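Local coordinates for homoprotocatechuate 2,3-dioxygenase (Brevibacterium fuscum, PDB 4Z6M), which probably cleaves the aromatic ring of homoprotocatechuate by extradiol dioxygenation, using molecular oxygen at an iron(II) centre held by a facial triad of two histidines and one carboxylate, at residues K89-A92 and Y93-L97; C229-M232 and G233-I237. The protein carries 1 engineered substitution. All blocks are in the same frame, centred on the assembly; numbering follows the deposited sequence.

Contact 1: residues K89-A92 and Y93-L97; sequences KAEA and YYQEL
The ring of Tyr94 turns one edge to the carbonyl of Ala90, one helical turn earlier: Ala90 O lies in the ring plane, 3.3 Å from Tyr94 CD2, where the positive rim of the ring can meet a carbonyl oxygen. One ring face carries Tyr93 CD2, 4.2 Å above the plane and offset toward the rim. The other flat pair is the carboxylate of Glu91 and the amide of Gln95, whose planes are 24° apart. These two side chains run side by side in the same direction, and Glu91 CG rests 3.8 Å from Gln95 NE2, while Glu91 OE2 to Gln95 NE2, at 4.1 Å, is too long for a bond. Gln95 begins with CG beside its own backbone N (chi1 -75°), a turn that lays Gln95 CG 3.2 Å from Glu91 O before the extended chain carries the amide onward.

Beneath these side chains runs regular alpha-helix, near the end of 84-96. Successive i to i+4 bonds include Tyr94 N to Ala90 O at 3.0 Å, nearly straight at 170°, and Gln95 N to Glu91 O at 2.9 Å.

The residue types suit a helix lying on a sheet. Small Ala90 lets the helix approach Leu116 and Phe128, while Tyr94 fills the next turn against Val118 and Tyr126 and sends its hydroxyl to a hydrogen bond with Tyr169 OH. Polar Gln95 and Glu96 take the exposed side, where Glu96 accepts from the backbone N of Val9 and Ala10.

Between Glu91 and Gln95, then, a methylene lies against an amide, with no carboxylate-amide bond. Their polar ends have other partners: Gln95 NE2 makes a weak hydrogen bond with Thr101 OG1, and Glu91 OE1 a salt bridge with Arg103, which probably keeps the carboxylate ionised.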
# COMPACT_ATOMS: atom_id res chain seq x y z
N LYS A 89 -40.80 -12.17 12.57
CA LYS A 89 -40.44 -13.49 12.03
C LYS A 89 -39.40 -14.17 12.90
O LYS A 89 -39.48 -15.37 13.15
CB LYS A 89 -39.97 -13.39 10.58
CG LYS A 89 -41.11 -13.04 9.63
CD LYS A 89 -40.64 -12.49 8.31
CE LYS A 89 -40.18 -13.59 7.38
NZ LYS A 89 -41.03 -13.57 6.15
N ALA A 90 -38.41 -13.41 13.37
CA ALA A 90 -37.38 -13.99 14.23
C ALA A 90 -37.97 -14.53 15.54
O ALA A 90 -37.62 -15.62 16.01
CB ALA A 90 -36.28 -12.97 14.51
N GLU A 91 -38.91 -13.79 16.11
CA GLU A 91 -39.54 -14.22 17.35
C GLU A 91 -40.30 -15.54 17.14
O GLU A 91 -40.15 -16.47 17.91
CB GLU A 91 -40.47 -13.13 17.88
CG GLU A 91 -41.06 -13.40 19.24
CD GLU A 91 -41.78 -12.18 19.79
OE1 GLU A 91 -42.45 -11.48 19.01
OE2 GLU A 91 -41.69 -11.94 21.00
N ALA A 92 -41.11 -15.61 16.08
CA ALA A 92 -41.87 -16.82 15.76
C ALA A 92 -40.96 -18.01 15.47
O ALA A 92 -41.24 -19.13 15.86
CB ALA A 92 -42.80 -16.57 14.57
N TYR A 93 -39.86 -17.74 14.78
CA TYR A 93 -38.92 -18.79 14.39
C TYR A 93 -38.27 -19.41 15.63
O TYR A 93 -38.26 -20.64 15.80
CB TYR A 93 -37.87 -18.19 13.47
CG TYR A 93 -36.96 -19.17 12.77
CD1 TYR A 93 -37.31 -19.69 11.53
CD2 TYR A 93 -35.71 -19.50 13.29
CE1 TYR A 93 -36.47 -20.54 10.84
CE2 TYR A 93 -34.88 -20.38 12.62
CZ TYR A 93 -35.25 -20.88 11.39
OH TYR A 93 -34.42 -21.73 10.69
N TYR A 94 -37.75 -18.57 16.52
CA TYR A 94 -37.09 -19.06 17.71
C TYR A 94 -38.06 -19.66 18.74
O TYR A 94 -37.70 -20.59 19.45
CB TYR A 94 -36.18 -18.00 18.32
CG TYR A 94 -34.86 -17.91 17.56
CD1 TYR A 94 -33.83 -18.81 17.82
CD2 TYR A 94 -34.67 -16.98 16.54
CE1 TYR A 94 -32.65 -18.76 17.12
CE2 TYR A 94 -33.49 -16.92 15.83
CZ TYR A 94 -32.48 -17.80 16.13
OH TYR A 94 -31.31 -17.71 15.41
N GLN A 95 -39.29 -19.15 18.78
CA GLN A 95 -40.31 -19.77 19.62
C GLN A 95 -40.64 -21.17 19.12
O GLN A 95 -40.78 -22.10 19.91
CB GLN A 95 -41.55 -18.88 19.74
CG GLN A 95 -41.26 -17.71 20.67
CD GLN A 95 -42.38 -16.69 20.76
OE1 GLN A 95 -43.26 -16.61 19.88
NE2 GLN A 95 -42.35 -15.89 21.82
N GLU A 96 -40.69 -21.35 17.80
CA GLU A 96 -40.90 -22.68 17.25
C GLU A 96 -39.75 -23.64 17.55
O GLU A 96 -39.98 -24.83 17.79
CB GLU A 96 -41.20 -22.65 15.76
CG GLU A 96 -41.61 -24.02 15.25
CD GLU A 96 -42.01 -24.06 13.79
OE1 GLU A 96 -42.35 -22.99 13.22
OE2 GLU A 96 -42.00 -25.19 13.23
N LEU A 97 -38.52 -23.12 17.57
CA LEU A 97 -37.36 -23.91 18.02
C LEU A 97 -37.30 -24.20 19.52
O LEU A 97 -36.42 -24.94 19.97
CB LEU A 97 -36.05 -23.20 17.63
CG LEU A 97 -35.73 -23.11 16.14
CD1 LEU A 97 -34.55 -22.18 15.90
CD2 LEU A 97 -35.49 -24.49 15.56

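Contact 2: residues C229-M232 and G233-I237; sequences CDKM and GALRI
Met232 and Ile237 meet across the end of helix 222-234, which closes in a Schellman motif. Met232 CB touches Ile237 CG1 at 3.9 Å, their side chains crossing at about a right angle, the apolar contact that commonly accompanies this cap. Ile237 CG1 sits between its backbone N and carbonyl carbon (chi1 58°), which brings it over Met232. Alongside, the long methylenes of Lys231 run parallel to Leu235, with Lys231 CG 4.0 Å from Leu235 CD1; a lysine can offer such an apolar flank while its NZ bonds to the carbonyls of Asp37 and Val38.

The helical bond Leu235 N to Lys231 O (2.9 Å) sets that pair alongside. Met232 and Ile237 are positioned by the Schellman bonds, Ile237 N to Met232 O at 2.9 Å and Arg236 N to Gly233 O at 2.9 Å. Arg236 has the positive phi (58°) that turns the chain out of the helix, a place more often held by glycine. Farther out, Met232 packs on Ile258, Asp230 forms a salt bridge with Arg247 of the second subunit, and Arg236 meets Thr342 and makes a salt bridge with Asp289, both of that subunit. At its far end the bent Met232 places CE 3.7 Å from Ile237 O.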
# COMPACT_ATOMS: atom_id res chain seq x y z
N CYS A 229 0.02 -3.54 14.27
CA CYS A 229 1.15 -4.24 14.87
C CYS A 229 2.26 -3.30 15.28
O CYS A 229 2.77 -3.36 16.41
CB CYS A 229 1.70 -5.28 13.88
SG CYS A 229 0.56 -6.56 13.40
N ASP A 230 2.62 -2.39 14.36
CA ASP A 230 3.69 -1.45 14.63
C ASP A 230 3.37 -0.57 15.84
O ASP A 230 4.25 -0.30 16.67
CB ASP A 230 3.95 -0.59 13.41
CG ASP A 230 4.58 -1.34 12.25
OD1 ASP A 230 5.32 -2.32 12.47
OD2 ASP A 230 4.41 -0.85 11.10
N LYS A 231 2.13 -0.09 15.92
CA LYS A 231 1.68 0.74 17.02
C LYS A 231 1.73 -0.01 18.36
O LYS A 231 2.17 0.54 19.37
CB LYS A 231 0.28 1.29 16.75
CG LYS A 231 -0.20 2.25 17.82
CD LYS A 231 -1.53 2.88 17.45
CE LYS A 231 -1.95 3.95 18.44
NZ LYS A 231 -3.26 4.53 18.08
N MET A 232 1.32 -1.27 18.33
CA MET A 232 1.34 -2.07 19.54
C MET A 232 2.78 -2.32 19.97
O MET A 232 3.07 -2.30 21.19
CB MET A 232 0.51 -3.35 19.38
CG MET A 232 -0.98 -3.05 19.24
SD MET A 232 -2.01 -4.48 18.94
CE MET A 232 -1.96 -5.22 20.57
N GLY A 233 3.71 -2.49 19.02
CA GLY A 233 5.12 -2.53 19.39
C GLY A 233 5.57 -1.23 20.06
O GLY A 233 6.26 -1.23 21.09
N ALA A 234 5.21 -0.10 19.46
CA ALA A 234 5.62 1.19 20.04
C ALA A 234 5.05 1.42 21.43
O ALA A 234 5.71 2.06 22.26
CB ALA A 234 5.21 2.32 19.11
N LEU A 235 3.84 0.95 21.66
CA LEU A 235 3.21 1.04 22.99
C LEU A 235 3.71 -0.04 23.94
O LEU A 235 3.26 -0.10 25.10
CB LEU A 235 1.68 0.95 22.83
CG LEU A 235 1.05 2.16 22.12
CD1 LEU A 235 -0.42 1.90 21.82
CD2 LEU A 235 1.19 3.42 22.95
N ARG A 236 4.61 -0.91 23.45
CA ARG A 236 5.19 -1.99 24.27
C ARG A 236 4.09 -2.89 24.82
O ARG A 236 4.15 -3.35 25.98
CB ARG A 236 6.13 -1.42 25.35
CG ARG A 236 7.47 -1.00 24.78
CD ARG A 236 8.40 -2.17 24.59
NE ARG A 236 9.62 -1.83 23.87
CZ ARG A 236 10.57 -2.71 23.61
NH1 ARG A 236 10.45 -3.95 24.09
NH2 ARG A 236 11.64 -2.39 22.89
N ILE A 237 3.14 -3.21 23.94
CA ILE A 237 2.05 -4.15 24.23
C ILE A 237 1.99 -5.25 23.16
O ILE A 237 0.93 -5.78 22.85
CB ILE A 237 0.67 -3.45 24.43
CG1 ILE A 237 0.28 -2.61 23.20
CG2 ILE A 237 0.68 -2.57 25.68
CD1 ILE A 237 -1.12 -2.01 23.33

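In the fold
Contacts 1 and 2 occupy equivalent places in the two halves of a glyoxalase-type fold: helix 84-96 follows strand 73-81, and helix 222-234 follows strand 211-218. Their centres are 46 Å apart, nearest atoms about 32 Å, on opposite sides of the chain's centre. Each reaches the other half, Tyr94 of contact 1 toward helix 163-172 and Lys231 of contact 2 toward the end of helix 28-38. Neither supplies an iron ligand; those are His155, His214 and Glu267, with His214 on the strand leading into contact 2's helix. They differ in setting: other subunits pack on 229-237, whereas none in the assembly touches 89-97.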